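PDB 1B77: protein (sliding clamp) from Enterobacteria phage RB69, which probably encircles DNA as a trimeric ring and tethers the phage DNA polymerase to its template, making replication processive. Local coordinates for residues A33-S45 against E210-A222. Sequence-based numbering, arbitrary orientation.
Sequences AVNGTTYAEANIS and ESSQVSYVIAMEA
Tyr-39 and Val-217 face each other as a hydrogen-bonded pair in an antiparallel sheet. Tyr-39 N gives to Val-217 O at 2.8 Å, and Val-217 N gives back to Tyr-39 O. Glu-41 and Ser-215 form the next such pair; the bond from Ser-215 N to Glu-41 O is nearly straight (172°). Past the other end of the pairing, Ala-219 N reaches Thr-37 O at 3.0 Å.

Tyr-39, Glu-41, Ser-215 and Val-217 share one face of the sheet. The Tyr-39 side chain can be followed outward. Its CB lies 4.0 Å from Val-217 CB. CG is anti to the backbone N (chi1 169°), and CD2 still meets Val-217 CB and CG2 as the two side chains cross. At the tip, OH bonds Glu-41 OE1 at 2.6 Å, and the carboxylate oxygen lies in the ring plane, using its anti lone pair. Ile-107 N donates to the same hydroxyl, so two bonds grip it.

Thr-38, Ala-40, Tyr-216 and Ile-218 line the opposite face. Ala-40 CB packs 3.9 Å from Tyr-216 CD2. Val-214 CG1 sits 3.6 Å above one face of the Tyr-216 ring, toward its rim. Tyr-216 OH is hydrogen-bonded to Gln-190 N.

The pairing joins the N- and C-terminal family regions into one continuous sheet, as in other DNA sliding rings. Strand 28-32 flanks strand 38-44, and strand 204-210 flanks strand 215-219. On the Ala-40 and Tyr-216 face, helix 5-15 reaches the sheet through Asn-13, which bonds Tyr-216 OH.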
# COMPACT_ATOMS: atom_id res chain seq x y z
N ALA A 33 27.54 -8.67 -0.36
CA ALA A 33 27.00 -7.93 -1.49
C ALA A 33 27.84 -8.14 -2.76
O ALA A 33 29.05 -8.40 -2.69
CB ALA A 33 26.92 -6.45 -1.16
N VAL A 34 27.19 -8.03 -3.90
CA VAL A 34 27.86 -8.18 -5.18
C VAL A 34 29.01 -7.18 -5.27
O VAL A 34 30.07 -7.51 -5.78
CB VAL A 34 26.88 -7.95 -6.35
CG1 VAL A 34 27.64 -7.93 -7.68
CG2 VAL A 34 25.83 -9.06 -6.36
N ASN A 35 28.79 -5.96 -4.77
CA ASN A 35 29.81 -4.92 -4.83
C ASN A 35 30.80 -5.00 -3.66
O ASN A 35 31.65 -4.13 -3.50
CB ASN A 35 29.17 -3.53 -4.84
CG ASN A 35 28.39 -3.24 -3.57
OD1 ASN A 35 28.64 -3.83 -2.53
ND2 ASN A 35 27.46 -2.29 -3.64
N GLY A 36 30.67 -6.05 -2.86
CA GLY A 36 31.57 -6.26 -1.74
C GLY A 36 31.57 -5.30 -0.57
O GLY A 36 32.39 -5.44 0.34
N THR A 37 30.66 -4.33 -0.56
CA THR A 37 30.61 -3.34 0.51
C THR A 37 30.03 -3.85 1.85
O THR A 37 30.48 -3.42 2.92
CB THR A 37 29.78 -2.13 0.10
OG1 THR A 37 28.42 -2.53 -0.13
CG2 THR A 37 30.34 -1.52 -1.16
N THR A 38 29.05 -4.74 1.79
CA THR A 38 28.43 -5.25 3.00
C THR A 38 28.49 -6.77 3.19
O THR A 38 28.17 -7.53 2.28
CB THR A 38 26.94 -4.80 3.07
OG1 THR A 38 26.88 -3.37 3.17
CG2 THR A 38 26.24 -5.42 4.27
N TYR A 39 28.89 -7.19 4.38
CA TYR A 39 28.98 -8.62 4.73
C TYR A 39 28.07 -8.90 5.93
O TYR A 39 27.92 -8.06 6.82
CB TYR A 39 30.42 -8.99 5.10
CG TYR A 39 30.60 -10.37 5.73
CD1 TYR A 39 30.76 -11.51 4.93
CD2 TYR A 39 30.63 -10.53 7.11
CE1 TYR A 39 30.95 -12.77 5.50
CE2 TYR A 39 30.82 -11.79 7.70
CZ TYR A 39 30.98 -12.90 6.89
OH TYR A 39 31.18 -14.14 7.46
N ALA A 40 27.47 -10.09 5.96
CA ALA A 40 26.61 -10.47 7.07
C ALA A 40 26.77 -11.95 7.39
O ALA A 40 26.98 -12.78 6.50
CB ALA A 40 25.15 -10.17 6.75
N GLU A 41 26.66 -12.28 8.68
CA GLU A 41 26.78 -13.65 9.13
C GLU A 41 26.00 -13.84 10.42
O GLU A 41 25.77 -12.90 11.17
CB GLU A 41 28.25 -14.02 9.38
CG GLU A 41 28.93 -13.20 10.47
CD GLU A 41 30.25 -13.80 10.91
OE1 GLU A 41 31.08 -14.16 10.05
OE2 GLU A 41 30.47 -13.91 12.13
N ALA A 42 25.60 -15.08 10.67
CA ALA A 42 24.84 -15.38 11.86
C ALA A 42 24.77 -16.87 12.16
O ALA A 42 24.77 -17.69 11.25
CB ALA A 42 23.42 -14.83 11.72
N ASN A 43 24.70 -17.18 13.45
CA ASN A 43 24.56 -18.56 13.92
C ASN A 43 23.06 -18.76 14.02
O ASN A 43 22.36 -17.89 14.54
CB ASN A 43 25.20 -18.73 15.29
CG ASN A 43 26.69 -18.56 15.27
OD1 ASN A 43 27.29 -18.08 16.23
ND2 ASN A 43 27.31 -18.97 14.17
N ILE A 44 22.57 -19.89 13.53
CA ILE A 44 21.14 -20.17 13.56
C ILE A 44 20.84 -21.44 14.36
O ILE A 44 21.74 -22.23 14.64
CB ILE A 44 20.57 -20.31 12.13
CG1 ILE A 44 21.38 -21.34 11.34
CG2 ILE A 44 20.58 -18.97 11.43
CD1 ILE A 44 20.89 -21.57 9.91
N SER A 45 19.58 -21.63 14.71
CA SER A 45 19.19 -22.80 15.49
C SER A 45 18.81 -24.00 14.62
O SER A 45 18.60 -25.10 15.13
CB SER A 45 18.02 -22.45 16.42
OG SER A 45 16.91 -21.97 15.68
N GLU A 210 27.71 -5.56 15.69
CA GLU A 210 27.34 -6.84 16.25
C GLU A 210 26.22 -6.82 17.28
O GLU A 210 26.22 -6.02 18.22
CB GLU A 210 28.57 -7.49 16.87
CG GLU A 210 28.29 -8.83 17.48
CD GLU A 210 29.55 -9.51 17.95
OE1 GLU A 210 30.31 -8.90 18.73
OE2 GLU A 210 29.77 -10.67 17.53
N SER A 211 25.25 -7.70 17.06
CA SER A 211 24.12 -7.85 17.97
C SER A 211 24.15 -9.29 18.41
O SER A 211 25.02 -10.06 18.00
CB SER A 211 22.80 -7.56 17.25
OG SER A 211 22.54 -8.53 16.25
N SER A 212 23.20 -9.67 19.25
CA SER A 212 23.13 -11.04 19.73
C SER A 212 22.64 -11.96 18.62
O SER A 212 22.75 -13.18 18.73
CB SER A 212 22.19 -11.12 20.92
OG SER A 212 20.89 -10.69 20.56
N GLN A 213 22.09 -11.38 17.56
CA GLN A 213 21.55 -12.16 16.45
C GLN A 213 22.36 -12.14 15.16
O GLN A 213 22.48 -13.16 14.48
CB GLN A 213 20.13 -11.69 16.12
CG GLN A 213 19.03 -12.46 16.81
CD GLN A 213 17.65 -12.02 16.34
OE1 GLN A 213 17.38 -11.91 15.13
NE2 GLN A 213 16.75 -11.77 17.30
N VAL A 214 22.93 -11.00 14.81
CA VAL A 214 23.68 -10.90 13.56
C VAL A 214 24.91 -9.99 13.66
O VAL A 214 24.94 -9.06 14.47
CB VAL A 214 22.77 -10.36 12.42
CG1 VAL A 214 23.55 -10.25 11.11
CG2 VAL A 214 21.57 -11.27 12.23
N SER A 215 25.91 -10.27 12.84
CA SER A 215 27.13 -9.47 12.79
C SER A 215 27.30 -8.96 11.36
O SER A 215 27.21 -9.74 10.43
CB SER A 215 28.36 -10.29 13.18
OG SER A 215 28.50 -10.36 14.59
N TYR A 216 27.53 -7.67 11.20
CA TYR A 216 27.73 -7.10 9.88
C TYR A 216 29.09 -6.44 9.79
O TYR A 216 29.58 -5.88 10.77
CB TYR A 216 26.70 -6.01 9.55
CG TYR A 216 25.24 -6.41 9.63
CD1 TYR A 216 24.56 -6.34 10.84
CD2 TYR A 216 24.54 -6.79 8.49
CE1 TYR A 216 23.20 -6.62 10.91
CE2 TYR A 216 23.17 -7.08 8.56
CZ TYR A 216 22.51 -6.99 9.77
OH TYR A 216 21.16 -7.23 9.86
N VAL A 217 29.71 -6.54 8.61
CA VAL A 217 30.99 -5.89 8.36
C VAL A 217 30.78 -5.01 7.13
O VAL A 217 30.43 -5.49 6.05
CB VAL A 217 32.13 -6.90 8.07
CG1 VAL A 217 33.38 -6.13 7.60
CG2 VAL A 217 32.48 -7.69 9.35
N ILE A 218 30.98 -3.72 7.32
CA ILE A 218 30.79 -2.77 6.24
C ILE A 218 32.06 -2.01 5.92
O ILE A 218 32.71 -1.46 6.81
CB ILE A 218 29.67 -1.77 6.59
CG1 ILE A 218 28.37 -2.53 6.86
CG2 ILE A 218 29.49 -0.78 5.47
CD1 ILE A 218 27.31 -1.72 7.57
N ALA A 219 32.41 -1.99 4.64
CA ALA A 219 33.60 -1.28 4.19
C ALA A 219 33.33 0.21 4.31
O ALA A 219 32.21 0.66 4.13
CB ALA A 219 33.89 -1.64 2.73
N MET A 220 34.37 0.97 4.65
CA MET A 220 34.21 2.41 4.78
C MET A 220 34.80 3.15 3.59
O MET A 220 35.60 2.59 2.84
CB MET A 220 34.83 2.89 6.09
CG MET A 220 34.12 2.33 7.32
SD MET A 220 34.85 2.89 8.87
CE MET A 220 33.48 2.75 9.93
N GLU A 221 34.40 4.40 3.41
CA GLU A 221 34.84 5.22 2.29
C GLU A 221 36.29 5.68 2.30
O GLU A 221 36.94 5.73 3.34
CB GLU A 221 33.93 6.44 2.16
CG GLU A 221 32.47 6.05 2.03
CD GLU A 221 32.25 5.01 0.95
OE1 GLU A 221 32.63 5.28 -0.20
OE2 GLU A 221 31.72 3.92 1.27
N ALA A 222 36.79 6.02 1.11
CA ALA A 222 38.16 6.47 0.92
C ALA A 222 38.41 7.81 1.60
O ALA A 222 39.54 8.12 1.98
CB ALA A 222 38.49 6.56 -0.57